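Local atomic coordinates of hypothetic aldehyde deformylating oxygenase (Sulfolobus tokodaii, PDB entry 5V4T), a protein that binds iron(III) in a ferritin-like helical fold and probably acts as a diiron oxidoreductase with aldehyde deformylating oxygenase activity. Residues Arg97-Ala103 with Leu155-Tyr161; Gly112-Val117 with Leu197-Lys202. All blocks are in the same frame, centred on the assembly; numbering follows the deposited sequence.

Interaction 1. Residues Arg97-Ala103 with Leu155-Tyr161; sequences RWRENIA and LIEDKEY
With its CG turned anti to the backbone N (chi1 180°), Y161 lays its ring against the guanidinium of R97, whose chain bends at chi3 (76°). Their planes lie 14° apart and R97 CZ stands 3.7 Å from the centre of the Y161 ring, a cation-pi stack over the face. At the ring's edge, Y161 OH donates to N101 OD1 over 2.6 Å, in the carbonyl plane on a lone pair, fixing the tyrosine's far end. In the guanidinium plane, R97 NH2 bridges to D158 OD2 at 2.9 Å; the same nitrogen pairs with E100 OE1, and a water joins R97 NH1 to D158 OD2. E100 OE2 accepts from E157 N and D158 N, each at 2.8 Å, so this buried glutamate near the start of helix 98-128 ties down the turn between helices 132-155 and 159-179. D158 N-caps the latter, its OD1 taking Y161 N. The small A103 lets L155 approach, CB to CB at 3.9 Å. A leucine in place of Y161 would probably leave N101 OD1 without its hydroxyl and R97 without its aromatic floor. R97 would offset part of the two carboxylates' charge, and the N-H pair on E100 OE2 probably keeps that glutamate ionised.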
# COMPACT_ATOMS: atom_id res chain seq x y z
N ARG A 97 12.11 15.18 11.33
CA ARG A 97 11.85 13.90 12.01
C ARG A 97 11.47 12.90 10.93
O ARG A 97 10.45 12.20 11.08
CB ARG A 97 10.72 14.01 13.05
CG ARG A 97 10.98 14.98 14.19
CD ARG A 97 9.85 14.87 15.18
NE ARG A 97 9.88 13.68 16.04
CZ ARG A 97 9.26 13.65 17.22
NH1 ARG A 97 8.63 14.72 17.60
NH2 ARG A 97 9.35 12.62 18.05
N TRP A 98 12.29 12.77 9.90
CA TRP A 98 11.95 11.89 8.77
C TRP A 98 11.75 10.43 9.19
O TRP A 98 10.81 9.78 8.69
CB TRP A 98 12.98 12.02 7.67
CG TRP A 98 14.35 11.52 8.03
CD1 TRP A 98 15.42 12.29 8.37
CD2 TRP A 98 14.85 10.18 7.90
NE1 TRP A 98 16.52 11.50 8.53
CE2 TRP A 98 16.20 10.20 8.26
CE3 TRP A 98 14.28 8.94 7.56
CZ2 TRP A 98 17.00 9.06 8.27
CZ3 TRP A 98 15.08 7.78 7.61
CH2 TRP A 98 16.41 7.87 7.95
N ARG A 99 12.52 9.91 10.15
CA ARG A 99 12.44 8.48 10.51
C ARG A 99 11.06 8.21 11.08
O ARG A 99 10.35 7.32 10.61
CB ARG A 99 13.47 8.09 11.58
CG ARG A 99 14.48 7.00 11.31
CD ARG A 99 15.52 7.01 12.47
NE ARG A 99 16.95 6.94 12.10
CZ ARG A 99 17.78 7.97 11.83
NH1 ARG A 99 17.34 9.27 11.86
NH2 ARG A 99 19.06 7.70 11.49
N GLU A 100 10.65 8.98 12.06
CA GLU A 100 9.29 8.77 12.64
C GLU A 100 8.13 9.18 11.70
O GLU A 100 7.02 8.55 11.73
CB GLU A 100 9.19 9.44 14.00
CG GLU A 100 10.07 8.61 14.93
CD GLU A 100 10.17 9.10 16.34
OE1 GLU A 100 10.03 10.32 16.60
OE2 GLU A 100 10.44 8.24 17.18
N ASN A 101 8.36 10.21 10.89
CA ASN A 101 7.31 10.64 9.97
C ASN A 101 7.03 9.64 8.86
O ASN A 101 5.87 9.29 8.59
CB ASN A 101 7.67 11.99 9.39
CG ASN A 101 7.45 13.13 10.39
OD1 ASN A 101 6.77 12.91 11.42
ND2 ASN A 101 8.02 14.34 10.13
N ILE A 102 8.10 9.11 8.28
CA ILE A 102 7.95 8.03 7.32
C ILE A 102 7.42 6.75 7.97
O ILE A 102 6.58 6.06 7.37
CB ILE A 102 9.25 7.74 6.58
CG1 ILE A 102 9.64 8.95 5.78
CG2 ILE A 102 9.04 6.62 5.62
CD1 ILE A 102 11.13 9.04 5.56
N ALA A 103 7.91 6.42 9.14
CA ALA A 103 7.46 5.18 9.77
C ALA A 103 5.97 5.19 10.06
O ALA A 103 5.32 4.15 9.98
CB ALA A 103 8.23 4.91 11.03
N LEU A 155 11.64 1.64 13.87
CA LEU A 155 12.04 2.98 13.58
C LEU A 155 11.43 4.00 14.56
O LEU A 155 11.86 5.16 14.60
CB LEU A 155 11.64 3.42 12.17
CG LEU A 155 12.32 2.64 11.03
CD1 LEU A 155 11.75 3.09 9.68
CD2 LEU A 155 13.84 2.74 11.11
N ILE A 156 10.40 3.58 15.28
CA ILE A 156 9.70 4.47 16.22
C ILE A 156 10.34 4.44 17.59
O ILE A 156 10.46 3.37 18.22
CB ILE A 156 8.22 4.05 16.30
CG1 ILE A 156 7.58 4.37 14.96
CG2 ILE A 156 7.49 4.82 17.42
CD1 ILE A 156 6.29 3.61 14.71
N GLU A 157 10.63 5.63 18.09
CA GLU A 157 11.06 5.78 19.47
C GLU A 157 10.07 6.55 20.32
O GLU A 157 9.79 6.18 21.46
CB GLU A 157 12.39 6.52 19.55
CG GLU A 157 13.31 6.29 18.37
CD GLU A 157 14.16 5.05 18.51
OE1 GLU A 157 13.64 4.02 19.03
OE2 GLU A 157 15.35 5.12 18.11
N ASP A 158 9.63 7.66 19.79
CA ASP A 158 8.64 8.49 20.51
C ASP A 158 7.24 7.94 20.32
O ASP A 158 6.57 8.27 19.34
CB ASP A 158 8.73 9.90 20.00
CG ASP A 158 7.96 10.95 20.84
OD1 ASP A 158 6.99 10.62 21.55
OD2 ASP A 158 8.30 12.16 20.68
N LYS A 159 6.82 7.14 21.27
CA LYS A 159 5.54 6.39 21.18
C LYS A 159 4.37 7.32 21.10
O LYS A 159 3.48 7.15 20.24
CB LYS A 159 5.39 5.43 22.36
CG LYS A 159 6.34 4.25 22.40
CD LYS A 159 6.07 3.42 23.66
CE LYS A 159 7.10 2.34 23.75
NZ LYS A 159 6.62 1.27 24.63
N GLU A 160 4.33 8.33 21.93
CA GLU A 160 3.22 9.29 21.90
C GLU A 160 3.11 10.05 20.59
O GLU A 160 2.01 10.15 20.00
CB GLU A 160 3.37 10.23 23.11
CG GLU A 160 2.29 11.27 23.25
CD GLU A 160 2.55 12.29 24.37
OE1 GLU A 160 3.46 12.10 25.24
OE2 GLU A 160 1.79 13.30 24.42
N TYR A 161 4.25 10.53 20.03
CA TYR A 161 4.21 11.19 18.78
C TYR A 161 3.72 10.26 17.64
O TYR A 161 2.93 10.65 16.78
CB TYR A 161 5.63 11.65 18.42
CG TYR A 161 5.73 12.37 17.12
CD1 TYR A 161 5.42 13.69 16.97
CD2 TYR A 161 6.20 11.69 15.98
CE1 TYR A 161 5.56 14.35 15.73
CE2 TYR A 161 6.33 12.34 14.76
CZ TYR A 161 6.05 13.69 14.68
OH TYR A 161 6.14 14.37 13.52
O HOH W 1 7.25 14.74 20.19

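Interaction 2. Residues Gly112-Val117 with Leu197-Lys202; sequences GVLATV and LMEELK
L201 packs as a knob into a hole on helix 98-128 formed by G112, V113, T116 and V117, and this is the tightly meshed part of the packing. Its CD1 meets T116 CG2 at 3.7 Å, the two side chains reaching toward each other tip to tip, while the same methyl lies 3.8 Å from V117 CG2. At G112 the hole is lined by backbone, and L201 CB rests 4.0 Å from G112 O. Beside the knob, M198 crosses V117 at about a right angle, with M198 CG 3.7 Å from V117 CG2. A bend at chi3 (83°) then carries M198 CE past V113 CG1 to lie 3.8 Å from L114 CD2; an unbranched, flexible thioether fits this uneven surface well. V117 offers CG2 rather than CG1 because CG1 stands anti to the backbone N (chi1 171°).

The margins, where L197 and K202 are partly exposed, are looser. L197 adds little more than CD2 against V117 CG2 at 3.9 Å, and K202 shares only its backbone end with V113 while its chain leads away. The axes approach to 9.2 Å at 138° between their directions, and no hydrogen bond joins the segments. R205 binds G112 O, close to the wider pi-type turn at 112-115 that follows the iron ligand E111. Adhesion therefore rests on shape and on methyl-to-methyl contact, while the carbonyl of G112, beside the knob, has its polar need met by R205.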
# COMPACT_ATOMS: atom_id res chain seq x y z
N GLY A 112 0.60 -0.80 6.81
CA GLY A 112 -0.04 -1.54 7.87
C GLY A 112 -1.54 -1.37 7.95
O GLY A 112 -2.17 -2.12 8.69
N VAL A 113 -2.10 -0.43 7.21
CA VAL A 113 -3.57 -0.30 7.14
C VAL A 113 -4.06 -0.39 5.69
O VAL A 113 -4.75 -1.38 5.35
CB VAL A 113 -4.02 1.01 7.77
CG1 VAL A 113 -5.53 1.08 7.63
CG2 VAL A 113 -3.63 1.05 9.22
N LEU A 114 -3.68 0.52 4.83
CA LEU A 114 -4.18 0.56 3.45
C LEU A 114 -3.76 -0.66 2.68
O LEU A 114 -4.61 -1.31 2.08
CB LEU A 114 -3.71 1.82 2.73
CG LEU A 114 -4.44 3.03 3.21
CD1 LEU A 114 -3.60 4.20 2.79
CD2 LEU A 114 -5.83 3.03 2.52
N ALA A 115 -2.47 -0.96 2.66
CA ALA A 115 -1.98 -2.11 1.86
C ALA A 115 -2.56 -3.39 2.38
O ALA A 115 -2.87 -4.29 1.59
CB ALA A 115 -0.46 -2.18 1.82
N THR A 116 -2.70 -3.54 3.71
CA THR A 116 -3.27 -4.71 4.31
C THR A 116 -4.66 -5.00 3.74
O THR A 116 -4.98 -6.13 3.33
CB THR A 116 -3.30 -4.60 5.87
OG1 THR A 116 -1.96 -4.34 6.34
CG2 THR A 116 -3.86 -5.85 6.47
N VAL A 117 -5.49 -3.94 3.63
CA VAL A 117 -6.83 -4.07 3.05
C VAL A 117 -6.80 -4.36 1.54
O VAL A 117 -7.47 -5.29 1.06
CB VAL A 117 -7.65 -2.82 3.36
CG1 VAL A 117 -8.96 -2.83 2.59
CG2 VAL A 117 -7.87 -2.77 4.85
N LEU A 197 -12.74 -2.95 9.19
CA LEU A 197 -11.45 -3.61 9.25
C LEU A 197 -10.32 -2.62 9.42
O LEU A 197 -9.43 -2.86 10.25
CB LEU A 197 -11.26 -4.46 7.98
CG LEU A 197 -9.84 -4.96 7.82
CD1 LEU A 197 -9.40 -5.91 8.92
CD2 LEU A 197 -9.83 -5.66 6.50
N MET A 198 -10.35 -1.50 8.69
CA MET A 198 -9.32 -0.49 8.86
C MET A 198 -9.24 -0.01 10.27
O MET A 198 -8.13 0.22 10.78
CB MET A 198 -9.49 0.65 7.87
CG MET A 198 -9.29 0.23 6.43
SD MET A 198 -9.84 1.54 5.32
CE MET A 198 -8.38 2.53 5.35
N GLU A 199 -10.40 0.18 10.95
CA GLU A 199 -10.37 0.63 12.32
C GLU A 199 -9.71 -0.36 13.23
O GLU A 199 -9.01 0.00 14.13
CB GLU A 199 -11.82 0.88 12.76
CG GLU A 199 -12.44 2.03 12.03
CD GLU A 199 -12.15 3.40 12.71
OE1 GLU A 199 -11.35 3.52 13.69
OE2 GLU A 199 -12.83 4.35 12.29
N GLU A 200 -9.94 -1.66 13.00
CA GLU A 200 -9.31 -2.68 13.80
C GLU A 200 -7.80 -2.73 13.56
O GLU A 200 -7.01 -2.92 14.44
CB GLU A 200 -9.96 -4.01 13.56
CG GLU A 200 -11.44 -3.96 13.92
CD GLU A 200 -11.93 -4.12 15.39
OE1 GLU A 200 -11.21 -3.87 16.47
OE2 GLU A 200 -13.18 -4.52 15.39
N LEU A 201 -7.39 -2.58 12.31
CA LEU A 201 -5.96 -2.49 11.99
C LEU A 201 -5.25 -1.29 12.63
O LEU A 201 -4.15 -1.41 13.11
CB LEU A 201 -5.78 -2.47 10.49
CG LEU A 201 -6.18 -3.74 9.74
CD1 LEU A 201 -6.24 -3.55 8.22
CD2 LEU A 201 -5.24 -4.87 10.06
N LYS A 202 -5.89 -0.16 12.60
CA LYS A 202 -5.37 1.04 13.29
C LYS A 202 -5.14 0.73 14.75
O LYS A 202 -4.10 1.02 15.29
CB LYS A 202 -6.34 2.18 13.13
CG LYS A 202 -5.89 3.52 13.75
CD LYS A 202 -7.10 4.42 13.97
CE LYS A 202 -6.85 5.39 15.07
NZ LYS A 202 -8.10 6.15 15.33

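Overall arrangement
Both contacts draw on helix 98-128: interaction 1 uses its N-terminal end, interaction 2 its middle, just after the iron ligand E111. Their centres lie 19 Å apart, and their nearest atoms about 8 Å, without touching. In chain order come 97-103, 112-117, 155-161 and 197-202, so the two pairings interleave. Interaction 1 brings the start of this helix to the junction of helices 132-155 and 159-179, and interaction 2 lays helix 191-211 against its flank. Helix 132-155 supplies E145 and H148 to the same iron site. Together, a polar clamp at the bundle's end and an apolar seam at mid-length join helix 98-128, which carries E111, to its neighbours within the ferritin-like helical bundle that surrounds the iron.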